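PDB 5XYH: CbsA from Xanthomonas oryzae pv. oryzae, which hydrolyses beta-1,4-glucosidic bonds of cellulose as a family 6 exoglucanase, probably releasing cellobiose from the non-reducing chain ends. Local coordinates for residues 48-53 and 91-96; 191-196 and 232-237; 241-246 and 305-310; 328-333 and 391-396; 364-369 and 401-406. All coordinates share one frame; numbering follows the deposited sequence.

Interaction 1: 48-53 and 91-96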
# COMPACT_ATOMS: atom_id res chain seq x y z
N TYR A 48 -9.29 -1.00 2.58
CA TYR A 48 -8.60 -1.38 3.81
C TYR A 48 -8.68 -0.27 4.85
O TYR A 48 -8.71 0.92 4.51
CB TYR A 48 -7.15 -1.77 3.50
CG TYR A 48 -7.03 -3.24 3.17
CD1 TYR A 48 -7.80 -3.79 2.16
CD2 TYR A 48 -6.19 -4.09 3.91
CE1 TYR A 48 -7.74 -5.13 1.86
CE2 TYR A 48 -6.12 -5.45 3.60
CZ TYR A 48 -6.91 -5.95 2.58
OH TYR A 48 -6.90 -7.28 2.25
N VAL A 49 -8.74 -0.66 6.12
CA VAL A 49 -8.83 0.27 7.25
C VAL A 49 -7.44 0.47 7.84
O VAL A 49 -6.85 -0.47 8.37
CB VAL A 49 -9.79 -0.26 8.33
CG1 VAL A 49 -9.71 0.62 9.56
CG2 VAL A 49 -11.21 -0.35 7.79
N TRP A 50 -6.93 1.70 7.80
CA TRP A 50 -5.59 2.00 8.29
C TRP A 50 -5.65 2.24 9.79
O TRP A 50 -6.31 3.19 10.24
CB TRP A 50 -4.99 3.22 7.58
CG TRP A 50 -4.61 2.89 6.19
CD1 TRP A 50 -5.46 2.57 5.17
CD2 TRP A 50 -3.29 2.83 5.64
NE1 TRP A 50 -4.75 2.31 4.03
CE2 TRP A 50 -3.42 2.46 4.29
CE3 TRP A 50 -2.01 3.05 6.17
CZ2 TRP A 50 -2.32 2.29 3.45
CZ3 TRP A 50 -0.91 2.90 5.33
CH2 TRP A 50 -1.08 2.52 3.99
N LEU A 51 -4.99 1.38 10.56
CA LEU A 51 -4.79 1.63 11.99
C LEU A 51 -3.47 2.37 12.17
O LEU A 51 -2.45 1.81 12.57
CB LEU A 51 -4.81 0.32 12.77
CG LEU A 51 -6.11 -0.48 12.65
CD1 LEU A 51 -5.97 -1.83 13.34
CD2 LEU A 51 -7.30 0.30 13.20
N ASP A 52 -3.49 3.66 11.82
CA ASP A 52 -2.27 4.45 11.73
C ASP A 52 -1.88 5.11 13.05
O ASP A 52 -0.95 5.92 13.06
CB ASP A 52 -2.39 5.50 10.62
CG ASP A 52 -3.53 6.48 10.84
OD1 ASP A 52 -4.61 6.08 11.34
OD2 ASP A 52 -3.34 7.67 10.50
N SER A 53 -2.55 4.77 14.15
CA SER A 53 -2.17 5.24 15.48
C SER A 53 -2.92 4.40 16.50
O SER A 53 -3.89 3.72 16.17
CB SER A 53 -2.49 6.72 15.68
OG SER A 53 -3.90 6.90 15.63
N VAL A 91 -4.67 -2.36 7.96
CA VAL A 91 -3.29 -1.96 7.77
C VAL A 91 -2.70 -1.74 9.15
O VAL A 91 -3.13 -0.84 9.89
CB VAL A 91 -3.18 -0.71 6.89
CG1 VAL A 91 -1.72 -0.44 6.58
CG2 VAL A 91 -3.99 -0.89 5.61
N ILE A 92 -1.75 -2.60 9.52
CA ILE A 92 -1.01 -2.49 10.78
C ILE A 92 0.12 -1.49 10.55
O ILE A 92 1.06 -1.78 9.80
CB ILE A 92 -0.47 -3.86 11.22
CG1 ILE A 92 -1.59 -4.92 11.28
CG2 ILE A 92 0.33 -3.76 12.55
CD1 ILE A 92 -2.77 -4.54 12.22
N TYR A 93 0.04 -0.31 11.18
CA TYR A 93 0.87 0.81 10.73
C TYR A 93 1.13 1.78 11.89
O TYR A 93 0.68 2.92 11.90
CB TYR A 93 0.19 1.52 9.55
CG TYR A 93 0.98 2.60 8.83
CD1 TYR A 93 2.26 2.38 8.37
CD2 TYR A 93 0.40 3.84 8.57
CE1 TYR A 93 2.98 3.36 7.69
CE2 TYR A 93 1.09 4.83 7.90
CZ TYR A 93 2.39 4.58 7.46
OH TYR A 93 3.09 5.56 6.79
N ASP A 94 1.90 1.33 12.89
CA ASP A 94 2.34 2.24 13.95
C ASP A 94 3.76 1.92 14.43
O ASP A 94 4.07 2.12 15.61
CB ASP A 94 1.37 2.20 15.14
CG ASP A 94 1.39 3.50 15.95
OD1 ASP A 94 1.90 4.53 15.43
OD2 ASP A 94 0.92 3.49 17.10
N MET A 95 4.63 1.46 13.54
CA MET A 95 6.01 1.15 13.90
C MET A 95 6.65 2.31 14.66
O MET A 95 6.48 3.48 14.28
CB MET A 95 6.82 0.85 12.63
CG MET A 95 8.23 0.39 12.93
SD MET A 95 8.28 -1.28 13.60
CE MET A 95 8.01 -2.23 12.10
N PRO A 96 7.41 2.04 15.72
CA PRO A 96 8.30 3.07 16.27
C PRO A 96 9.23 3.61 15.19
O PRO A 96 9.73 2.87 14.35
CB PRO A 96 9.09 2.31 17.35
CG PRO A 96 8.25 1.10 17.69
CD PRO A 96 7.54 0.74 16.41
O HOH W 1 1.06 7.34 14.73
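Val91 is gripped through both of its backbone polar groups, by the residues on either side of Trp50: its N donates to Val49 O at 2.9 Å, and its O accepts from Leu51 N at 3.0 Å. Farther along, water 1 donates to Asp52 O and to Asp94 OD1, joining the two segments where the strand pairing has ended. There Asp52 CA also makes a CA-H...O contact of 3.3 Å with Tyr93 O, which, like Asp52 O, accepts from Arg98. The ladder belongs to the parallel sheet of the distorted alpha/beta barrel of family 6. Strands 49-51 and 86-92 are neighbours in it, linked by a beta-alpha-beta crossover through helices 54-58 and 69-79. On the face carrying Trp50 and Val91, the indole lies over the valine. With CG1 of Val91 anti to the backbone N (chi1 -173°), both methyls reach the ring: CG2 sits 3.6 Å from the centroid of the five-membered ring, almost on its normal, and CG1 touches CE3 of Trp50 at 3.5 Å under the six-membered ring. That benzo ring points its edge at the face of Tyr93 in a T-shaped stack, the centroids 5.2 Å apart and the planes at 85°. Trp50 NE1 is bonded to Gly360 O and Tyr93 OH to Asp99, so both rings have a polar tether. On the other face, Leu51 CD1 meets Ile92 CD1 more loosely at 4.3 Å, next to helix 113-131.

Interaction 2: 191-196 and 232-237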
# COMPACT_ATOMS: atom_id res chain seq x y z
N TYR A 191 -0.03 -10.41 5.55
CA TYR A 191 0.74 -10.17 4.33
C TYR A 191 1.79 -9.09 4.58
O TYR A 191 1.44 -7.95 4.94
CB TYR A 191 -0.18 -9.80 3.18
CG TYR A 191 -1.03 -10.97 2.70
CD1 TYR A 191 -2.20 -11.31 3.36
CD2 TYR A 191 -0.63 -11.74 1.60
CE1 TYR A 191 -2.97 -12.38 2.94
CE2 TYR A 191 -1.40 -12.81 1.17
CZ TYR A 191 -2.57 -13.12 1.84
OH TYR A 191 -3.35 -14.17 1.42
N MET A 192 3.05 -9.45 4.39
CA MET A 192 4.18 -8.55 4.61
C MET A 192 4.25 -7.50 3.50
O MET A 192 4.36 -7.85 2.32
CB MET A 192 5.47 -9.36 4.66
CG MET A 192 5.59 -10.33 5.81
SD MET A 192 5.68 -9.47 7.38
CE MET A 192 7.20 -8.56 7.18
N ASP A 193 4.24 -6.22 3.86
CA ASP A 193 4.45 -5.17 2.88
C ASP A 193 5.88 -5.24 2.36
O ASP A 193 6.82 -5.37 3.15
CB ASP A 193 4.20 -3.79 3.49
CG ASP A 193 4.37 -2.68 2.46
OD1 ASP A 193 3.37 -2.36 1.78
OD2 ASP A 193 5.50 -2.15 2.32
N ILE A 194 6.05 -5.14 1.05
CA ILE A 194 7.41 -5.22 0.51
C ILE A 194 7.60 -4.20 -0.61
O ILE A 194 8.17 -4.49 -1.66
CB ILE A 194 7.73 -6.68 0.10
CG1 ILE A 194 9.24 -6.90 -0.13
CG2 ILE A 194 6.88 -7.17 -1.08
CD1 ILE A 194 9.62 -8.37 -0.13
N GLY A 195 7.12 -2.97 -0.37
CA GLY A 195 7.41 -1.86 -1.26
C GLY A 195 6.78 -2.02 -2.63
O GLY A 195 5.77 -2.71 -2.81
N HIS A 196 7.39 -1.38 -3.64
CA HIS A 196 6.75 -1.31 -4.95
C HIS A 196 7.69 -1.03 -6.12
O HIS A 196 7.36 -1.34 -7.27
CB HIS A 196 5.70 -0.20 -4.94
CG HIS A 196 6.31 1.16 -5.01
ND1 HIS A 196 6.49 1.84 -6.20
CD2 HIS A 196 6.84 1.95 -4.04
CE1 HIS A 196 7.07 3.00 -5.96
NE2 HIS A 196 7.30 3.09 -4.66
N THR A 232 2.56 -5.80 -2.51
CA THR A 232 3.28 -4.71 -3.17
C THR A 232 2.32 -3.57 -3.51
O THR A 232 1.09 -3.74 -3.54
CB THR A 232 3.96 -5.20 -4.46
OG1 THR A 232 2.99 -5.33 -5.51
CG2 THR A 232 4.66 -6.55 -4.23
N ASN A 233 2.90 -2.39 -3.75
CA ASN A 233 2.21 -1.19 -4.25
C ASN A 233 1.31 -0.52 -3.22
O ASN A 233 0.54 0.38 -3.60
CB ASN A 233 1.38 -1.47 -5.51
CG ASN A 233 1.43 -0.31 -6.50
OD1 ASN A 233 2.46 0.33 -6.66
ND2 ASN A 233 0.31 -0.06 -7.19
N THR A 234 1.41 -0.90 -1.94
CA THR A 234 0.55 -0.32 -0.91
C THR A 234 0.65 1.20 -0.94
O THR A 234 1.74 1.76 -0.78
CB THR A 234 0.94 -0.83 0.48
OG1 THR A 234 0.83 -2.26 0.52
CG2 THR A 234 -0.01 -0.24 1.52
N ALA A 235 -0.49 1.85 -1.18
CA ALA A 235 -0.59 3.30 -1.21
C ALA A 235 0.25 3.93 -2.32
O ALA A 235 0.45 5.15 -2.32
CB ALA A 235 -0.21 3.92 0.14
N ASN A 236 0.76 3.14 -3.27
CA ASN A 236 1.50 3.75 -4.38
C ASN A 236 0.71 3.61 -5.68
O ASN A 236 -0.47 3.22 -5.69
CB ASN A 236 2.91 3.16 -4.51
CG ASN A 236 3.93 4.19 -5.02
OD1 ASN A 236 3.94 4.54 -6.21
ND2 ASN A 236 4.77 4.70 -4.12
N TYR A 237 1.39 3.91 -6.79
CA TYR A 237 0.73 4.14 -8.07
C TYR A 237 1.30 3.32 -9.24
O TYR A 237 0.88 3.53 -10.38
CB TYR A 237 0.85 5.63 -8.44
CG TYR A 237 0.27 6.60 -7.41
CD1 TYR A 237 1.04 7.08 -6.35
CD2 TYR A 237 -1.04 7.05 -7.53
CE1 TYR A 237 0.51 8.01 -5.43
CE2 TYR A 237 -1.58 7.96 -6.62
CZ TYR A 237 -0.81 8.43 -5.57
OH TYR A 237 -1.37 9.34 -4.69
O HOH W 2 3.95 -1.72 -0.81
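An Asx turn at Asp193 meets a type II turn, Asn233 to Asn236, where the neighbouring parallel strands 188-193 and 229-232 of the barrel run out into loops; in family 6 enzymes the substrate-binding cleft or tunnel lies at this C-terminal end of the strands. Asp193 holds its carboxylate between the turns, CG anti to the backbone N (chi1 -178°). OD1 accepts from Thr234 OG1 at 2.8 Å, the hydroxyl lying nearly on the line of the C-O bond, while OD2 takes Gly195 N at 3.2 Å from well above the carboxylate plane and so closes the Asx turn. Asn233 N donates to Gly195 O at 3.0 Å, a main-chain link between the two segments. Water 2 fills the angle between these bonds: it donates to Asp193 OD1 and Gly195 O and accepts from Thr234 N. Beyond it, the amide of Asn236 is stacked on one face of the His196 imidazole, the two planes 23° apart. ND2 of Asn236 stands over the rim of the ring, 3.0 Å from NE2 of His196, but the angle is too poor for a hydrogen bond; CB of Asn236 lies over the same ring, 4.1 Å from its centroid. His196 ND1 is bonded to Thr238 OG1. Asn236 OD1 accepts from Tyr237 N and Arg328 NH1, which fixes the amide rotation. Those donors therefore set which end of the amide is ND2, and this nitrogen lies over the imidazole as part of a flat stack, not as a hydrogen bond.

Interaction 3: 241-246 and 305-310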
# COMPACT_ATOMS: atom_id res chain seq x y z
N HIS A 241 0.36 -3.44 -15.16
CA HIS A 241 1.13 -3.78 -16.35
C HIS A 241 1.54 -2.52 -17.08
O HIS A 241 0.81 -1.51 -17.07
CB HIS A 241 0.35 -4.67 -17.33
CG HIS A 241 -0.25 -5.89 -16.72
ND1 HIS A 241 0.50 -6.98 -16.35
CD2 HIS A 241 -1.54 -6.20 -16.44
CE1 HIS A 241 -0.30 -7.91 -15.85
NE2 HIS A 241 -1.54 -7.46 -15.89
N GLU A 242 2.70 -2.57 -17.71
CA GLU A 242 3.05 -1.59 -18.72
C GLU A 242 2.86 -2.26 -20.08
O GLU A 242 3.79 -2.89 -20.61
CB GLU A 242 4.47 -1.09 -18.54
CG GLU A 242 4.62 -0.03 -17.43
CD GLU A 242 4.08 1.35 -17.82
OE1 GLU A 242 3.54 1.51 -18.94
OE2 GLU A 242 4.21 2.28 -16.98
N PRO A 243 1.66 -2.15 -20.66
CA PRO A 243 1.33 -2.98 -21.83
C PRO A 243 2.13 -2.62 -23.07
O PRO A 243 2.28 -3.47 -23.96
CB PRO A 243 -0.16 -2.69 -22.04
CG PRO A 243 -0.30 -1.26 -21.53
CD PRO A 243 0.59 -1.19 -20.33
N ASN A 244 2.65 -1.41 -23.18
CA ASN A 244 3.38 -1.06 -24.39
C ASN A 244 4.88 -1.27 -24.25
O ASN A 244 5.61 -1.05 -25.22
CB ASN A 244 3.10 0.40 -24.78
CG ASN A 244 1.62 0.69 -24.85
OD1 ASN A 244 0.86 -0.06 -25.47
ND2 ASN A 244 1.20 1.76 -24.20
N LEU A 245 5.35 -1.70 -23.08
CA LEU A 245 6.78 -1.91 -22.82
C LEU A 245 6.99 -3.28 -22.20
O LEU A 245 7.54 -3.40 -21.10
CB LEU A 245 7.33 -0.80 -21.93
CG LEU A 245 6.98 0.64 -22.35
CD1 LEU A 245 7.29 1.72 -21.28
CD2 LEU A 245 7.68 0.99 -23.67
N PRO A 246 6.56 -4.36 -22.88
CA PRO A 246 6.63 -5.70 -22.26
C PRO A 246 8.04 -6.24 -22.11
O PRO A 246 8.23 -7.15 -21.30
CB PRO A 246 5.80 -6.57 -23.21
CG PRO A 246 5.92 -5.90 -24.52
CD PRO A 246 5.96 -4.42 -24.22
N SER A 305 -8.38 9.49 -21.27
CA SER A 305 -8.33 9.52 -22.73
C SER A 305 -6.94 9.83 -23.29
O SER A 305 -6.79 9.84 -24.52
CB SER A 305 -9.36 10.52 -23.27
OG SER A 305 -9.12 11.82 -22.75
N ALA A 306 -5.92 10.06 -22.46
CA ALA A 306 -4.57 10.25 -22.97
C ALA A 306 -3.67 9.04 -22.73
O ALA A 306 -2.47 9.11 -23.03
CB ALA A 306 -3.93 11.51 -22.36
N ARG A 307 -4.20 7.94 -22.20
CA ARG A 307 -3.39 6.75 -21.94
C ARG A 307 -2.78 6.23 -23.24
O ARG A 307 -3.52 5.99 -24.21
CB ARG A 307 -4.23 5.65 -21.30
CG ARG A 307 -3.51 4.31 -21.13
CD ARG A 307 -4.52 3.24 -20.70
NE ARG A 307 -3.95 1.90 -20.55
CZ ARG A 307 -3.42 1.45 -19.42
NH1 ARG A 307 -3.34 2.25 -18.36
NH2 ARG A 307 -2.95 0.20 -19.35
N PRO A 308 -1.47 6.05 -23.30
CA PRO A 308 -0.83 5.61 -24.55
C PRO A 308 -1.26 4.20 -24.93
O PRO A 308 -1.44 3.34 -24.07
CB PRO A 308 0.67 5.64 -24.23
CG PRO A 308 0.81 6.42 -22.95
CD PRO A 308 -0.49 6.25 -22.21
N THR A 309 -1.38 3.97 -26.24
CA THR A 309 -1.75 2.68 -26.79
C THR A 309 -0.61 2.01 -27.54
O THR A 309 -0.77 0.87 -27.99
CB THR A 309 -2.95 2.84 -27.73
OG1 THR A 309 -2.65 3.84 -28.70
CG2 THR A 309 -4.20 3.26 -26.95
N SER A 310 0.53 2.68 -27.67
CA SER A 310 1.68 2.15 -28.38
C SER A 310 2.92 2.91 -27.94
O SER A 310 2.83 3.90 -27.20
CB SER A 310 1.49 2.26 -29.90
OG SER A 310 1.52 3.62 -30.29
O HOH W 3 -1.74 -0.80 -16.76
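Asn244 reaches across to residues 308-310, meeting Pro308 O with the N-H edge of its amide, while the Thr309-Ser310 peptide lies to one side of the amide plane. Its CG is anti to its own carbonyl carbon (chi1 -52°), and this sends ND2 to Pro308 O at 3.1 Å. ND2 stands high above the carbonyl plane of Pro308, 75° out of it. A second bond, from ND2 to Gly323 O, fixes the way round the amide sits. OD1 of Asn244 is then left 3.1 Å from Thr309 O, two acceptors without a bond. Arg307 supplies the other half of the contact. Its chain is extended from CG to NE, with CG anti to the backbone N (chi1 173°), and so carries the guanidinium out to the Pro243 ring, where NH2 lies 3.7 Å from CG of Pro243. Water 3, in the guanidinium plane at its edge, accepts from Arg307 NH2 at 3.0 Å and donates to His241 O at 2.7 Å. The group has further partners in Trp302 O, bonded to NH1, and the ring of Tyr422, a cation-pi contact. The proline and asparagine sit in a type I turn from Glu242 to Leu245. This surface contact joins the loop between strands 229-232 and 251-252 to the one between strand 292-296 and helix 316-323, with Gly323 at the last turn of that helix.

Interaction 4: 328-333 and 391-396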
# COMPACT_ATOMS: atom_id res chain seq x y z
N ARG A 328 4.21 9.69 -14.32
CA ARG A 328 4.83 10.50 -13.27
C ARG A 328 6.14 11.12 -13.75
O ARG A 328 6.80 10.62 -14.68
CB ARG A 328 5.09 9.66 -12.03
CG ARG A 328 3.86 9.32 -11.25
CD ARG A 328 4.20 8.55 -9.98
NE ARG A 328 4.30 7.12 -10.24
CZ ARG A 328 4.53 6.20 -9.31
NH1 ARG A 328 4.69 6.55 -8.03
NH2 ARG A 328 4.61 4.91 -9.66
N LEU A 329 6.53 12.21 -13.09
CA LEU A 329 7.80 12.86 -13.41
C LEU A 329 8.99 12.00 -13.01
O LEU A 329 10.08 12.10 -13.60
CB LEU A 329 7.87 14.23 -12.73
CG LEU A 329 6.71 15.18 -13.05
CD1 LEU A 329 6.78 16.42 -12.18
CD2 LEU A 329 6.74 15.55 -14.53
N HIS A 330 8.80 11.13 -12.01
CA HIS A 330 9.85 10.31 -11.43
C HIS A 330 9.16 9.22 -10.63
O HIS A 330 8.17 9.50 -9.95
CB HIS A 330 10.77 11.14 -10.52
CG HIS A 330 12.05 10.47 -10.16
ND1 HIS A 330 12.13 9.46 -9.23
CD2 HIS A 330 13.31 10.67 -10.61
CE1 HIS A 330 13.38 9.05 -9.13
NE2 HIS A 330 14.12 9.77 -9.96
N ARG A 331 9.66 7.99 -10.72
CA ARG A 331 9.01 6.91 -9.99
C ARG A 331 9.08 7.09 -8.47
O ARG A 331 8.35 6.41 -7.75
CB ARG A 331 9.61 5.56 -10.44
CG ARG A 331 9.53 5.35 -11.96
CD ARG A 331 10.03 3.98 -12.38
NE ARG A 331 9.00 2.98 -12.14
CZ ARG A 331 9.25 1.68 -11.97
NH1 ARG A 331 10.49 1.21 -12.01
NH2 ARG A 331 8.24 0.85 -11.75
N GLY A 332 9.92 8.00 -7.98
CA GLY A 332 9.99 8.26 -6.55
C GLY A 332 8.91 9.17 -6.00
O GLY A 332 8.84 9.34 -4.77
N ASN A 333 8.08 9.74 -6.86
CA ASN A 333 7.02 10.66 -6.44
C ASN A 333 5.80 9.86 -5.97
O ASN A 333 5.11 9.22 -6.78
CB ASN A 333 6.64 11.58 -7.59
CG ASN A 333 7.74 12.56 -7.94
OD1 ASN A 333 8.68 12.76 -7.17
ND2 ASN A 333 7.62 13.19 -9.08
N THR A 391 12.72 17.68 -5.66
CA THR A 391 13.16 16.55 -4.85
C THR A 391 14.67 16.35 -4.98
O THR A 391 15.31 16.95 -5.84
CB THR A 391 12.43 15.28 -5.28
OG1 THR A 391 12.94 14.86 -6.54
CG2 THR A 391 10.93 15.52 -5.39
N PRO A 392 15.26 15.48 -4.16
CA PRO A 392 16.67 15.12 -4.37
C PRO A 392 16.93 14.43 -5.70
O PRO A 392 18.10 14.30 -6.10
CB PRO A 392 16.98 14.19 -3.19
CG PRO A 392 15.94 14.53 -2.15
CD PRO A 392 14.72 14.94 -2.89
N ASP A 393 15.89 13.96 -6.38
CA ASP A 393 16.04 13.32 -7.68
C ASP A 393 15.97 14.31 -8.82
O ASP A 393 16.12 13.91 -9.98
CB ASP A 393 14.98 12.23 -7.86
CG ASP A 393 15.30 11.01 -7.03
OD1 ASP A 393 16.47 10.59 -7.05
OD2 ASP A 393 14.40 10.47 -6.35
N GLY A 394 15.78 15.59 -8.52
CA GLY A 394 15.90 16.63 -9.51
C GLY A 394 14.67 16.91 -10.33
O GLY A 394 14.78 17.52 -11.40
N THR A 395 13.49 16.50 -9.87
CA THR A 395 12.24 16.87 -10.53
C THR A 395 11.28 17.46 -9.51
O THR A 395 11.50 17.38 -8.30
CB THR A 395 11.56 15.66 -11.20
OG1 THR A 395 10.98 14.83 -10.19
CG2 THR A 395 12.55 14.84 -12.04
N LEU A 396 10.18 18.01 -10.00
CA LEU A 396 9.12 18.40 -9.10
C LEU A 396 8.38 17.16 -8.59
O LEU A 396 8.62 16.03 -9.05
CB LEU A 396 8.16 19.37 -9.79
CG LEU A 396 8.71 20.76 -10.12
CD1 LEU A 396 7.58 21.66 -10.60
CD2 LEU A 396 9.44 21.38 -8.93
O HOH W 4 17.02 10.16 -10.36
O HOH W 5 11.11 13.32 -7.83
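His330 and Asp393 meet through different rotations: CG of His330 is anti to its backbone N (chi1 -165°), that of Asp393 anti to its carbonyl carbon (chi1 -74°). Imidazole and carboxylate thereby lie flat on one another, their planes only 7° apart. CB of Asp393 is over the ring face, 3.6 Å from the centroid, and OD2 of Asp393 is 3.3 Å from CE1 of His330. The ring is held by its edge as well: Gly332 N donates to His330 ND1 at 2.9 Å in the ring plane and water 4 lies in that plane at NE2. Each partner stands on a tight bend: type I turns run from His330 to Asn333 and from Thr391 to Gly394, the latter with an ST turn, Asp393 N to Thr391 OG1. These are long loops of the barrel, before strand 347-351 and after strand 354-358. Behind the stack, Asn333 ND2 donates to Leu396 O at 3.0 Å, on a lone pair but bent on the donor side, the oxygen tilted from the Asn333 amide plane. Thr395 OG1 gives the same oxygen its second bond, at 2.9 Å. Water 5 joins the loops again, donating to Asn333 OD1 at 2.6 Å and to Thr395 OG1, and bonded to Thr391 OG1. On the exposed side, Leu329 CD1 rests on CB of Leu396 at 4.0 Å.

Interaction 5: 364-369 and 401-406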
# COMPACT_ATOMS: atom_id res chain seq x y z
N GLY A 364 -8.93 8.77 -2.98
CA GLY A 364 -9.59 9.97 -2.48
C GLY A 364 -9.01 10.48 -1.17
O GLY A 364 -9.13 11.68 -0.88
N GLU A 365 -8.41 9.60 -0.38
CA GLU A 365 -7.77 10.05 0.85
C GLU A 365 -6.39 10.63 0.56
O GLU A 365 -5.65 10.15 -0.30
CB GLU A 365 -7.70 8.91 1.87
CG GLU A 365 -9.09 8.55 2.40
CD GLU A 365 -9.11 7.32 3.28
OE1 GLU A 365 -8.03 6.72 3.47
OE2 GLU A 365 -10.20 6.93 3.76
N SER A 366 -6.07 11.72 1.26
CA SER A 366 -4.84 12.45 1.00
C SER A 366 -3.63 11.71 1.55
O SER A 366 -3.69 11.08 2.61
CB SER A 366 -4.93 13.84 1.64
OG SER A 366 -3.72 14.54 1.46
N ASP A 367 -2.52 11.78 0.80
CA ASP A 367 -1.23 11.25 1.23
C ASP A 367 -0.47 12.21 2.13
O ASP A 367 0.58 11.83 2.67
CB ASP A 367 -0.37 10.91 0.00
CG ASP A 367 -1.01 9.84 -0.89
OD1 ASP A 367 -1.61 8.89 -0.33
OD2 ASP A 367 -0.92 9.95 -2.15
N GLY A 368 -0.96 13.43 2.29
CA GLY A 368 -0.35 14.45 3.11
C GLY A 368 -0.72 15.82 2.54
O GLY A 368 -1.00 15.99 1.36
N SER A 369 -0.70 16.83 3.41
CA SER A 369 -1.10 18.16 3.00
C SER A 369 0.03 18.85 2.23
O SER A 369 1.21 18.50 2.36
CB SER A 369 -1.48 18.98 4.23
OG SER A 369 -0.43 18.88 5.19
N PRO A 401 -2.00 20.35 -5.92
CA PRO A 401 -2.00 21.47 -4.97
C PRO A 401 -3.25 21.49 -4.10
O PRO A 401 -4.25 20.82 -4.35
CB PRO A 401 -1.95 22.70 -5.88
CG PRO A 401 -2.61 22.25 -7.15
CD PRO A 401 -2.17 20.79 -7.31
N ASN A 402 -3.15 22.31 -3.04
CA ASN A 402 -4.26 22.53 -2.12
C ASN A 402 -4.77 21.21 -1.52
O ASN A 402 -5.97 20.95 -1.48
CB ASN A 402 -5.37 23.31 -2.82
CG ASN A 402 -4.91 24.69 -3.27
OD1 ASN A 402 -4.98 25.03 -4.45
ND2 ASN A 402 -4.40 25.48 -2.32
N ALA A 403 -3.84 20.39 -1.04
CA ALA A 403 -4.15 19.07 -0.48
C ALA A 403 -4.36 19.15 1.04
O ALA A 403 -3.64 19.88 1.73
CB ALA A 403 -3.02 18.09 -0.77
N PRO A 404 -5.34 18.42 1.58
CA PRO A 404 -5.57 18.41 3.03
C PRO A 404 -4.65 17.42 3.72
O PRO A 404 -3.87 16.70 3.09
CB PRO A 404 -7.03 17.98 3.13
CG PRO A 404 -7.17 17.01 2.00
CD PRO A 404 -6.32 17.57 0.87
N ILE A 405 -4.76 17.36 5.05
CA ILE A 405 -3.80 16.56 5.80
C ILE A 405 -3.97 15.07 5.48
O ILE A 405 -5.03 14.60 5.05
CB ILE A 405 -3.91 16.81 7.32
CG1 ILE A 405 -5.22 16.27 7.87
CG2 ILE A 405 -3.74 18.31 7.64
CD1 ILE A 405 -5.48 16.58 9.34
N ALA A 406 -2.89 14.33 5.73
CA ALA A 406 -2.82 12.90 5.44
C ALA A 406 -4.00 12.15 6.03
O ALA A 406 -4.35 12.34 7.20
CB ALA A 406 -1.51 12.34 6.01
O HOH W 6 -0.42 15.92 6.26
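Ser366 OG makes the direct hydrogen bond of the contact, donating to Pro404 O at 2.7 Å from a position tilted 34° from the carbonyl plane. Its OG stands opposite the backbone N about the CA-CB bond (chi1 177°), which lets it accept from Gly368 N at 3.1 Å as well and close an ST turn; a weak bond from Asn336 ND2 reaches the same oxygen. Water 6 accepts from Ser369 N and from Ala406 N, each at 3.0 Å. Weaker CA-H...O contacts run in both directions, from Ser369 CA to Ala403 O at 3.3 Å and from Ala406 CA to Ser366 O at 3.5 Å. Packing is a matter of small groups. CG of Pro404 lies against CB of Ser366 at 3.9 Å, and the Ala406 methyl rests 3.8 Å from CA of Gly368. Gly368 has a positive phi at which a side chain would run into the preceding carbonyl O, and the two segments close to van der Waals contact there. Both segments belong to the long loop region between strand 354-358 and helix 411-419. At the middle of the 366-368 turn, Asp367 forms a salt bridge with Arg299 and a hydrogen bond with Tyr237. With one hydroxyl both giving and receiving, the turn and the hold on Pro404 are coupled: the Gly368 N-H would polarise the hydroxyl and probably strengthen its bond to the carbonyl.

In the fold
From the N terminus, interaction 1 closes the crossover between parallel strands 49-51 and 86-92, and interaction 2 joins the ends of strands 188-193 and 229-232 farther along the same sheet; the two meet where Trp50 packs on Thr234 and Ala235. Interaction 3 starts a few residues later and ties the loop after strand 229-232 to the one after 292-296 at the surface, its centre about 22 Å from that of interaction 2. Interactions 4 and 5 come last and cross, their segments alternating in the loops before and after strands 347-351 and 354-358. Both touch interaction 2, through Asn236 with Arg328 and Tyr237 with Asp367, linking these outer loops to the barrel.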